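Local atomic coordinates of uncharacterized protein (Bacteroides eggerthii DSM 20697, PDB entry 4ECO), a protein that is of unknown function but is built as a leucine-rich repeat solenoid, a fold that commonly serves for binding other proteins. Residues Glu136-Gln139 with Lys140-His144; Gly128-Ala131 with Asn132-Asp135; Tyr606-Pro609 with Tyr610-Gly614; Lys584-Pro587 with Asn588-Val591. All coordinates share one frame; numbering follows the deposited sequence.

Contact 1 of 4, residues Glu136-Gln139 with Lys140-His144; sequences EQKQ and KMRMH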
loop_
_atom_site.group_PDB
_atom_site.type_symbol
_atom_site.label_atom_id
_atom_site.label_comp_id
_atom_site.label_asym_id
_atom_site.label_seq_id
_atom_site.Cartn_x
_atom_site.Cartn_y
_atom_site.Cartn_z
ATOM N N GLU A 136 -8.036 -15.527 -12.834
ATOM C CA GLU A 136 -6.766 -15.420 -12.137
ATOM C C GLU A 136 -6.000 -14.181 -12.649
ATOM O O GLU A 136 -5.464 -13.411 -11.844
ATOM C CB GLU A 136 -5.969 -16.716 -12.338
ATOM C CG GLU A 136 -4.734 -16.811 -11.460
ATOM C CD GLU A 136 -3.743 -17.878 -11.879
ATOM O OE1 GLU A 136 -2.925 -17.608 -12.788
ATOM O OE2 GLU A 136 -3.764 -18.975 -11.273
ATOM N N GLN A 137 -5.983 -13.982 -13.992
ATOM C CA GLN A 137 -5.344 -12.832 -14.667
ATOM C C GLN A 137 -6.092 -11.518 -14.307
ATOM O O GLN A 137 -5.449 -10.496 -14.040
ATOM C CB GLN A 137 -5.338 -13.069 -16.182
ATOM C CG GLN A 137 -4.809 -11.921 -17.008
ATOM C CD GLN A 137 -3.345 -12.059 -17.232
ATOM O OE1 GLN A 137 -2.529 -11.760 -16.347
ATOM N NE2 GLN A 137 -2.988 -12.523 -18.428
ATOM N N LYS A 138 -7.455 -11.584 -14.267
ATOM C CA LYS A 138 -8.335 -10.483 -13.901
ATOM C C LYS A 138 -7.978 -10.001 -12.513
ATOM O O LYS A 138 -7.793 -8.794 -12.324
ATOM C CB LYS A 138 -9.804 -10.910 -13.978
ATOM C CG LYS A 138 -10.788 -9.765 -13.729
ATOM C CD LYS A 138 -12.220 -10.254 -13.493
ATOM C CE LYS A 138 -13.182 -9.107 -13.381
ATOM N NZ LYS A 138 -14.590 -9.546 -13.556
ATOM N N GLN A 139 -7.817 -10.948 -11.551
ATOM C CA GLN A 139 -7.459 -10.637 -10.167
ATOM C C GLN A 139 -6.097 -9.956 -10.084
ATOM O O GLN A 139 -5.991 -8.896 -9.465
ATOM C CB GLN A 139 -7.482 -11.888 -9.284
ATOM C CG GLN A 139 -8.735 -11.939 -8.423
ATOM C CD GLN A 139 -8.886 -10.733 -7.525
ATOM O OE1 GLN A 139 -7.981 -10.380 -6.745
ATOM N NE2 GLN A 139 -10.048 -10.087 -7.611
ATOM N N LYS A 140 -5.077 -10.540 -10.740
ATOM C CA LYS A 140 -3.715 -10.004 -10.795
ATOM C C LYS A 140 -3.762 -8.541 -11.186
ATOM O O LYS A 140 -3.215 -7.692 -10.481
ATOM C CB LYS A 140 -2.868 -10.816 -11.797
ATOM C CG LYS A 140 -1.366 -10.507 -11.806
ATOM C CD LYS A 140 -0.635 -11.441 -12.765
ATOM C CE LYS A 140 0.841 -11.143 -12.897
ATOM N NZ LYS A 140 1.123 -10.118 -13.927
HETATM N N MSE A 141 -4.472 -8.264 -12.282
HETATM C CA MSE A 141 -4.644 -6.955 -12.890
HETATM C C MSE A 141 -5.404 -6.029 -11.969
HETATM O O MSE A 141 -4.962 -4.896 -11.798
HETATM C CB MSE A 141 -5.311 -7.073 -14.277
HETATM C CG MSE A 141 -4.307 -7.574 -15.342
HETATM SE SE MSE A 141 -2.361 -6.965 -15.056
HETATM C CE MSE A 141 -1.713 -8.597 -14.930
ATOM N N ARG A 142 -6.474 -6.518 -11.308
ATOM C CA ARG A 142 -7.246 -5.751 -10.327
ATOM C C ARG A 142 -6.338 -5.246 -9.192
ATOM O O ARG A 142 -6.489 -4.112 -8.742
ATOM C CB ARG A 142 -8.382 -6.618 -9.742
ATOM C CG ARG A 142 -9.624 -6.706 -10.602
ATOM C CD ARG A 142 -10.781 -7.305 -9.843
ATOM N NE ARG A 142 -12.063 -6.905 -10.428
ATOM C CZ ARG A 142 -13.247 -7.380 -10.059
ATOM N NH1 ARG A 142 -13.335 -8.295 -9.104
ATOM N NH2 ARG A 142 -14.350 -6.961 -10.660
HETATM N N MSE A 143 -5.373 -6.084 -8.771
HETATM C CA MSE A 143 -4.404 -5.818 -7.697
HETATM C C MSE A 143 -3.221 -4.972 -8.144
HETATM O O MSE A 143 -2.354 -4.684 -7.311
HETATM C CB MSE A 143 -3.848 -7.151 -7.149
HETATM C CG MSE A 143 -4.902 -8.064 -6.523
HETATM SE SE MSE A 143 -5.996 -7.181 -5.203
HETATM C CE MSE A 143 -4.602 -6.762 -3.882
ATOM N N HIS A 144 -3.158 -4.585 -9.435
ATOM C CA HIS A 144 -2.029 -3.815 -9.972
ATOM C C HIS A 144 -1.867 -2.463 -9.273
ATOM O O HIS A 144 -0.725 -2.106 -8.986
ATOM C CB HIS A 144 -2.116 -3.595 -11.496
ATOM C CG HIS A 144 -0.899 -2.940 -12.062
ATOM N ND1 HIS A 144 -0.671 -1.577 -11.910
ATOM C CD2 HIS A 144 0.133 -3.487 -12.747
ATOM C CE1 HIS A 144 0.503 -1.350 -12.477
ATOM N NE2 HIS A 144 1.017 -2.466 -13.009
#

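Contact 2 of 4, residues Gly128-Ala131 with Asn132-Asp135; sequences GISA and NMSD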
loop_
_atom_site.group_PDB
_atom_site.type_symbol
_atom_site.label_atom_id
_atom_site.label_comp_id
_atom_site.label_asym_id
_atom_site.label_seq_id
_atom_site.Cartn_x
_atom_site.Cartn_y
_atom_site.Cartn_z
ATOM N N GLY A 128 -1.866 -8.481 -19.660
ATOM C CA GLY A 128 -2.617 -7.650 -18.730
ATOM C C GLY A 128 -4.115 -7.799 -18.891
ATOM O O GLY A 128 -4.632 -8.921 -18.983
ATOM N N ILE A 129 -4.824 -6.658 -18.900
ATOM C CA ILE A 129 -6.271 -6.611 -19.064
ATOM C C ILE A 129 -6.542 -6.917 -20.544
ATOM O O ILE A 129 -6.147 -6.172 -21.453
ATOM C CB ILE A 129 -6.891 -5.281 -18.551
ATOM C CG1 ILE A 129 -6.745 -5.170 -17.033
ATOM C CG2 ILE A 129 -8.352 -5.186 -18.910
ATOM C CD1 ILE A 129 -6.652 -3.730 -16.490
ATOM N N SER A 130 -7.135 -8.083 -20.772
ATOM C CA SER A 130 -7.429 -8.592 -22.106
ATOM C C SER A 130 -8.808 -9.205 -22.161
ATOM O O SER A 130 -9.306 -9.737 -21.168
ATOM C CB SER A 130 -6.385 -9.623 -22.518
ATOM O OG SER A 130 -6.070 -10.529 -21.469
ATOM N N ALA A 131 -9.432 -9.115 -23.335
ATOM C CA ALA A 131 -10.722 -9.742 -23.582
ATOM C C ALA A 131 -10.587 -11.263 -23.458
ATOM O O ALA A 131 -9.605 -11.851 -23.932
ATOM C CB ALA A 131 -11.238 -9.358 -24.958
ATOM N N ASN A 132 -11.540 -11.870 -22.734
ATOM C CA ASN A 132 -11.649 -13.299 -22.481
ATOM C C ASN A 132 -10.381 -13.835 -21.728
ATOM O O ASN A 132 -9.854 -14.916 -22.053
ATOM C CB ASN A 132 -11.890 -14.045 -23.810
ATOM C CG ASN A 132 -12.624 -15.330 -23.663
ATOM O OD1 ASN A 132 -12.075 -16.406 -23.911
ATOM N ND2 ASN A 132 -13.875 -15.240 -23.239
HETATM N N MSE A 133 -9.914 -13.083 -20.703
HETATM C CA MSE A 133 -8.762 -13.483 -19.864
HETATM C C MSE A 133 -9.237 -14.401 -18.732
HETATM O O MSE A 133 -10.436 -14.402 -18.433
HETATM C CB MSE A 133 -8.033 -12.246 -19.280
HETATM C CG MSE A 133 -8.912 -11.407 -18.340
HETATM SE SE MSE A 133 -8.040 -9.831 -17.735
HETATM C CE MSE A 133 -9.535 -8.850 -17.166
ATOM N N SER A 134 -8.310 -15.138 -18.081
ATOM C CA SER A 134 -8.639 -16.002 -16.937
ATOM C C SER A 134 -8.988 -15.160 -15.707
ATOM O O SER A 134 -8.411 -14.079 -15.526
ATOM C CB SER A 134 -7.472 -16.936 -16.609
ATOM O OG SER A 134 -6.332 -16.280 -16.073
ATOM N N ASP A 135 -9.902 -15.661 -14.846
ATOM C CA ASP A 135 -10.296 -14.993 -13.591
ATOM C C ASP A 135 -9.068 -14.670 -12.730
ATOM O O ASP A 135 -9.054 -13.665 -12.014
ATOM C CB ASP A 135 -11.279 -15.872 -12.794
ATOM C CG ASP A 135 -12.718 -15.862 -13.285
ATOM O OD1 ASP A 135 -13.063 -14.978 -14.108
ATOM O OD2 ASP A 135 -13.519 -16.695 -12.792
#

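Contact 3 of 4, residues Tyr606-Pro609 with Tyr610-Gly614; sequences YVCP and YIEAG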
loop_
_atom_site.group_PDB
_atom_site.type_symbol
_atom_site.label_atom_id
_atom_site.label_comp_id
_atom_site.label_asym_id
_atom_site.label_seq_id
_atom_site.Cartn_x
_atom_site.Cartn_y
_atom_site.Cartn_z
ATOM N N TYR A 606 41.420 -13.399 19.411
ATOM C CA TYR A 606 40.722 -14.551 18.850
ATOM C C TYR A 606 40.024 -14.242 17.542
ATOM O O TYR A 606 39.857 -15.151 16.714
ATOM C CB TYR A 606 39.681 -15.096 19.855
ATOM C CG TYR A 606 40.231 -15.686 21.143
ATOM C CD1 TYR A 606 41.529 -16.188 21.209
ATOM C CD2 TYR A 606 39.418 -15.839 22.261
ATOM C CE1 TYR A 606 42.025 -16.761 22.381
ATOM C CE2 TYR A 606 39.895 -16.440 23.429
ATOM C CZ TYR A 606 41.199 -16.896 23.486
ATOM O OH TYR A 606 41.666 -17.449 24.659
ATOM N N VAL A 607 39.602 -12.989 17.352
ATOM C CA VAL A 607 38.861 -12.601 16.147
ATOM C C VAL A 607 39.830 -12.126 15.043
ATOM O O VAL A 607 39.423 -12.058 13.884
ATOM C CB VAL A 607 37.756 -11.545 16.436
ATOM C CG1 VAL A 607 36.739 -12.088 17.436
ATOM C CG2 VAL A 607 38.333 -10.224 16.918
ATOM N N CYS A 608 41.106 -11.839 15.394
ATOM C CA CYS A 608 42.102 -11.342 14.457
ATOM C C CYS A 608 42.244 -12.259 13.213
ATOM O O CYS A 608 42.062 -11.753 12.110
ATOM C CB CYS A 608 43.441 -11.142 15.150
ATOM S SG CYS A 608 44.724 -10.460 14.072
ATOM N N PRO A 609 42.529 -13.588 13.310
ATOM C CA PRO A 609 42.663 -14.385 12.076
ATOM C C PRO A 609 41.404 -14.371 11.218
ATOM O O PRO A 609 41.506 -14.546 10.011
ATOM C CB PRO A 609 42.961 -15.793 12.583
ATOM C CG PRO A 609 42.617 -15.788 14.008
ATOM C CD PRO A 609 42.842 -14.414 14.499
ATOM N N TYR A 610 40.233 -14.116 11.829
ATOM C CA TYR A 610 38.957 -14.001 11.130
ATOM C C TYR A 610 38.870 -12.670 10.397
ATOM O O TYR A 610 38.265 -12.584 9.323
ATOM C CB TYR A 610 37.803 -14.147 12.115
ATOM C CG TYR A 610 37.569 -15.579 12.551
ATOM C CD1 TYR A 610 38.273 -16.132 13.634
ATOM C CD2 TYR A 610 36.668 -16.398 11.872
ATOM C CE1 TYR A 610 38.072 -17.459 14.028
ATOM C CE2 TYR A 610 36.445 -17.716 12.273
ATOM C CZ TYR A 610 37.130 -18.232 13.364
ATOM O OH TYR A 610 36.872 -19.512 13.756
ATOM N N ILE A 611 39.473 -11.627 10.981
ATOM C CA ILE A 611 39.518 -10.288 10.407
ATOM C C ILE A 611 40.381 -10.362 9.130
ATOM O O ILE A 611 39.876 -10.070 8.038
ATOM C CB ILE A 611 40.035 -9.265 11.469
ATOM C CG1 ILE A 611 38.924 -8.974 12.510
ATOM C CG2 ILE A 611 40.529 -7.960 10.822
ATOM C CD1 ILE A 611 39.346 -8.244 13.775
ATOM N N GLU A 612 41.629 -10.862 9.260
ATOM C CA GLU A 612 42.601 -11.018 8.168
ATOM C C GLU A 612 42.060 -11.889 7.019
ATOM O O GLU A 612 42.364 -11.607 5.863
ATOM C CB GLU A 612 43.908 -11.603 8.695
ATOM C CG GLU A 612 44.631 -10.669 9.656
ATOM C CD GLU A 612 45.853 -11.222 10.366
ATOM O OE1 GLU A 612 45.776 -12.357 10.894
ATOM O OE2 GLU A 612 46.863 -10.486 10.460
ATOM N N ALA A 613 41.210 -12.891 7.327
ATOM C CA ALA A 613 40.583 -13.789 6.344
ATOM C C ALA A 613 39.360 -13.151 5.664
ATOM O O ALA A 613 38.778 -13.758 4.756
ATOM C CB ALA A 613 40.163 -15.082 7.027
ATOM N N GLY A 614 38.961 -11.962 6.128
ATOM C CA GLY A 614 37.780 -11.263 5.638
ATOM C C GLY A 614 36.506 -11.979 6.055
ATOM O O GLY A 614 35.480 -11.888 5.372
#

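Contact 4 of 4, residues Lys584-Pro587 with Asn588-Val591; sequences KITP and NISV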
loop_
_atom_site.group_PDB
_atom_site.type_symbol
_atom_site.label_atom_id
_atom_site.label_comp_id
_atom_site.label_asym_id
_atom_site.label_seq_id
_atom_site.Cartn_x
_atom_site.Cartn_y
_atom_site.Cartn_z
ATOM N N LYS A 584 37.933 -11.909 26.292
ATOM C CA LYS A 584 38.417 -11.855 24.915
ATOM C C LYS A 584 37.222 -12.040 23.994
ATOM O O LYS A 584 36.376 -12.894 24.271
ATOM C CB LYS A 584 39.481 -12.925 24.653
ATOM C CG LYS A 584 40.853 -12.578 25.187
ATOM C CD LYS A 584 41.829 -13.676 24.828
ATOM C CE LYS A 584 43.164 -13.556 25.515
ATOM N NZ LYS A 584 43.960 -14.799 25.363
ATOM N N ILE A 585 37.107 -11.215 22.943
ATOM C CA ILE A 585 35.984 -11.326 22.013
ATOM C C ILE A 585 36.124 -12.644 21.269
ATOM O O ILE A 585 37.229 -13.036 20.899
ATOM C CB ILE A 585 35.859 -10.102 21.054
ATOM C CG1 ILE A 585 35.786 -8.786 21.857
ATOM C CG2 ILE A 585 34.670 -10.239 20.056
ATOM C CD1 ILE A 585 34.613 -8.639 22.870
ATOM N N THR A 586 34.996 -13.345 21.131
ATOM C CA THR A 586 34.892 -14.653 20.494
ATOM C C THR A 586 34.529 -14.499 19.002
ATOM O O THR A 586 33.776 -13.587 18.653
ATOM C CB THR A 586 33.860 -15.483 21.250
ATOM O OG1 THR A 586 32.598 -14.796 21.282
ATOM C CG2 THR A 586 34.312 -15.811 22.649
ATOM N N PRO A 587 35.023 -15.391 18.117
ATOM C CA PRO A 587 34.723 -15.253 16.674
ATOM C C PRO A 587 33.240 -15.384 16.288
ATOM O O PRO A 587 32.876 -14.910 15.197
ATOM C CB PRO A 587 35.511 -16.383 16.011
ATOM C CG PRO A 587 35.990 -17.250 17.088
ATOM C CD PRO A 587 35.973 -16.489 18.367
ATOM N N ASN A 588 32.383 -15.977 17.160
ATOM C CA ASN A 588 30.959 -16.123 16.861
ATOM C C ASN A 588 30.289 -14.753 16.802
ATOM O O ASN A 588 29.323 -14.609 16.046
ATOM C CB ASN A 588 30.238 -17.040 17.850
ATOM C CG ASN A 588 28.836 -17.455 17.397
ATOM O OD1 ASN A 588 28.605 -17.903 16.256
ATOM N ND2 ASN A 588 27.854 -17.326 18.290
ATOM N N ILE A 589 30.812 -13.726 17.523
ATOM C CA ILE A 589 30.249 -12.370 17.400
ATOM C C ILE A 589 30.975 -11.774 16.192
ATOM O O ILE A 589 31.951 -11.045 16.355
ATOM C CB ILE A 589 30.357 -11.553 18.725
ATOM C CG1 ILE A 589 29.562 -12.278 19.850
ATOM C CG2 ILE A 589 29.827 -10.111 18.551
ATOM C CD1 ILE A 589 30.124 -12.220 21.227
ATOM N N SER A 590 30.545 -12.196 14.970
ATOM C CA SER A 590 31.150 -11.892 13.656
ATOM C C SER A 590 30.844 -10.463 13.170
ATOM O O SER A 590 31.507 -9.994 12.248
ATOM C CB SER A 590 30.712 -12.907 12.603
ATOM O OG SER A 590 29.305 -13.088 12.561
ATOM N N VAL A 591 29.887 -9.757 13.791
ATOM C CA VAL A 591 29.606 -8.351 13.475
ATOM C C VAL A 591 29.676 -7.582 14.791
ATOM O O VAL A 591 28.787 -7.716 15.630
ATOM C CB VAL A 591 28.278 -8.090 12.717
ATOM C CG1 VAL A 591 28.087 -6.597 12.468
ATOM C CG2 VAL A 591 28.229 -8.856 11.402
#

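Contact 1 of 4, residues Glu136-Gln139 with Lys140-His144
The backbone N of R142 reaches O of K138 over 2.8 Å, one of four i to i+4 bonds along helix 135-142 and its C-terminal end, an excursion between strands of the leucine-rich repeat solenoid. K140 N to E136 O, M141 N to Q137 O and M143 N to Q139 O (3.0 Å, nearly in line with the carbonyl) are the others. The same spacing sets K138 and R142 side by side, pointing the same way. With CG opposite its own backbone N (chi1 -175°) and the chain fully extended beyond, K138 lays CE over one face of the guanidinium, 3.7 Å from CZ of R142 and offset toward the rim. K138 NZ and R142 NH2 stand 3.9 Å apart despite their like charges, probably tolerated because R142 NE makes a salt bridge with D253 and NH2 bonds to Q276. Replacing R142 by a leucine would probably leave D253 without its charged mate and K138 CE without the flat surface it rests on. Q139 meets the arginine from another quarter, its amide turned 85° to the guanidinium, with NE2 near the guanidinium plane and 3.6 Å from CD of R142.

Contact 2 of 4, residues Gly128-Ala131 with Asn132-Asp135
The flat groups around selenomethionine M133 are backbone peptides. Its SE lies 3.6 Å from N of S130, in the direction in which that N-H points and close to the plane of the I129-S130 peptide, not over its face. The next carbonyl along meets the inner part of the same side chain, with M133 CG 3.3 Å from O of S130. The S130 hydroxyl stands above the plane of a third carbonyl, OG donating to O of G128 over 3.3 Å; OG also touches M133 CB at 3.4 Å. All this hangs from a type II beta turn, S130 to M133, in which N132 takes the positive phi. The closing bond, M133 N to S130 O, is weak at 3.4 Å and 123°, and N132 N is held separately by the carboxylate of E108. M133 has CG between its backbone N and carbonyl carbon (chi1 63°) and is extended from there, a shape that folds the chain back across the mouth of the turn until CE comes within 4.2 Å of I129 CG2. After the turn, S134 becomes the N-cap of helix 135-142, its OG bonded to Q137 N. I129 and M133 together fill the ground between that helix, through M141 and K138, and strand 210-214, through Q210 and Y212.

Contact 3 of 4, residues Tyr606-Pro609 with Tyr610-Gly614
A chi1 of -75° on I611, with chi2 near 167°, sends CG1 and CD1 back along the preceding turn, where CD1 meets CG2 of V607 at 3.9 Å and the two side chains cross. C608 has SG opposite its own backbone N (chi1 -178°); this carries the sulfur past the E612 carboxylate, 3.8 Å from OE1, on its way to the disulfide with C629. The helix 608-612 beneath these groups is barely more than one turn long and lies between strands 601-603 and 617-619, near the C-terminal end of the repeat array. I611 N donates to O of V607 at 2.9 Å, in the carbonyl plane, and E612 N to O of C608 at 3.0 Å, almost straight; A613 N to O of P609 continues the i to i+4 pattern. The helix closes in a Schellman motif at G614, whose phi is positive and whose N donates to O of I611 at 2.8 Å. Replacing I611 by an alanine would probably take the CD1 methyl away from V607 CG2 and open a gap along this side of the turn. Farther round, the Y610 ring turns an edge to the carbonyl of Y606, whose O lies 3.6 Å from CD1 of Y610.

Contact 4 of 4, residues Lys584-Pro587 with Asn588-Val591
I589 leans back over T586 across a type I beta turn, T586 to I589, in the loop that leads into strand 591-593 of the repeat array. Its CB lies 4.0 Å from the T586 carbonyl O; CG1, placed beside the backbone N (chi1 -61°), comes to 4.2 Å from T586 OG1; and the tip, CD1, makes the closest approach to that hydroxyl oxygen, at 3.6 Å. The two side chains are thus oblique to each other, a methyl against a hydroxyl. T586 offers OG1 here because its chi1 of 57° puts the oxygen between backbone N and carbonyl carbon, leaving CG2 on another side. I589 is buried, and its side chain also packs on L571 of strand 570-572. The turn itself is closed by I589 N donating to T586 O over 3.2 Å, from well above the carbonyl plane, with P587 and N588 at its two corners. P587 brings a fixed phi to the first of these. The chain then bends again: I589 is the centre of an inverse gamma turn, and its own O makes a weak bond to the hydroxyl of Y616. That second bend is spanned by S590 N and N588 O, 2.9 Å apart in a weak bond.

Along the chain, contact 2 comes first, a turn in the loop between strand 109-111 and helix 135-142; contact 1 follows along that helix and just past its end. They touch where M141 CG packs on G128 and K138 CG on the M133 methyl, folding the loop back against the helix it introduces. Far down the solenoid, contact 4 turns the chain before strand 591-593, and contact 3 forms the short helix 608-612 after strand 601-603. Each is local, and none encloses or crosses another. Contacts 3 and 4 pack together, Y610 on P587 and Y606 on K584, joining the loop before strand 591-593 to the helical segment after strand 601-603. The two pairs are well apart: the centres of contacts 1 and 3 are about 51 Å from each other.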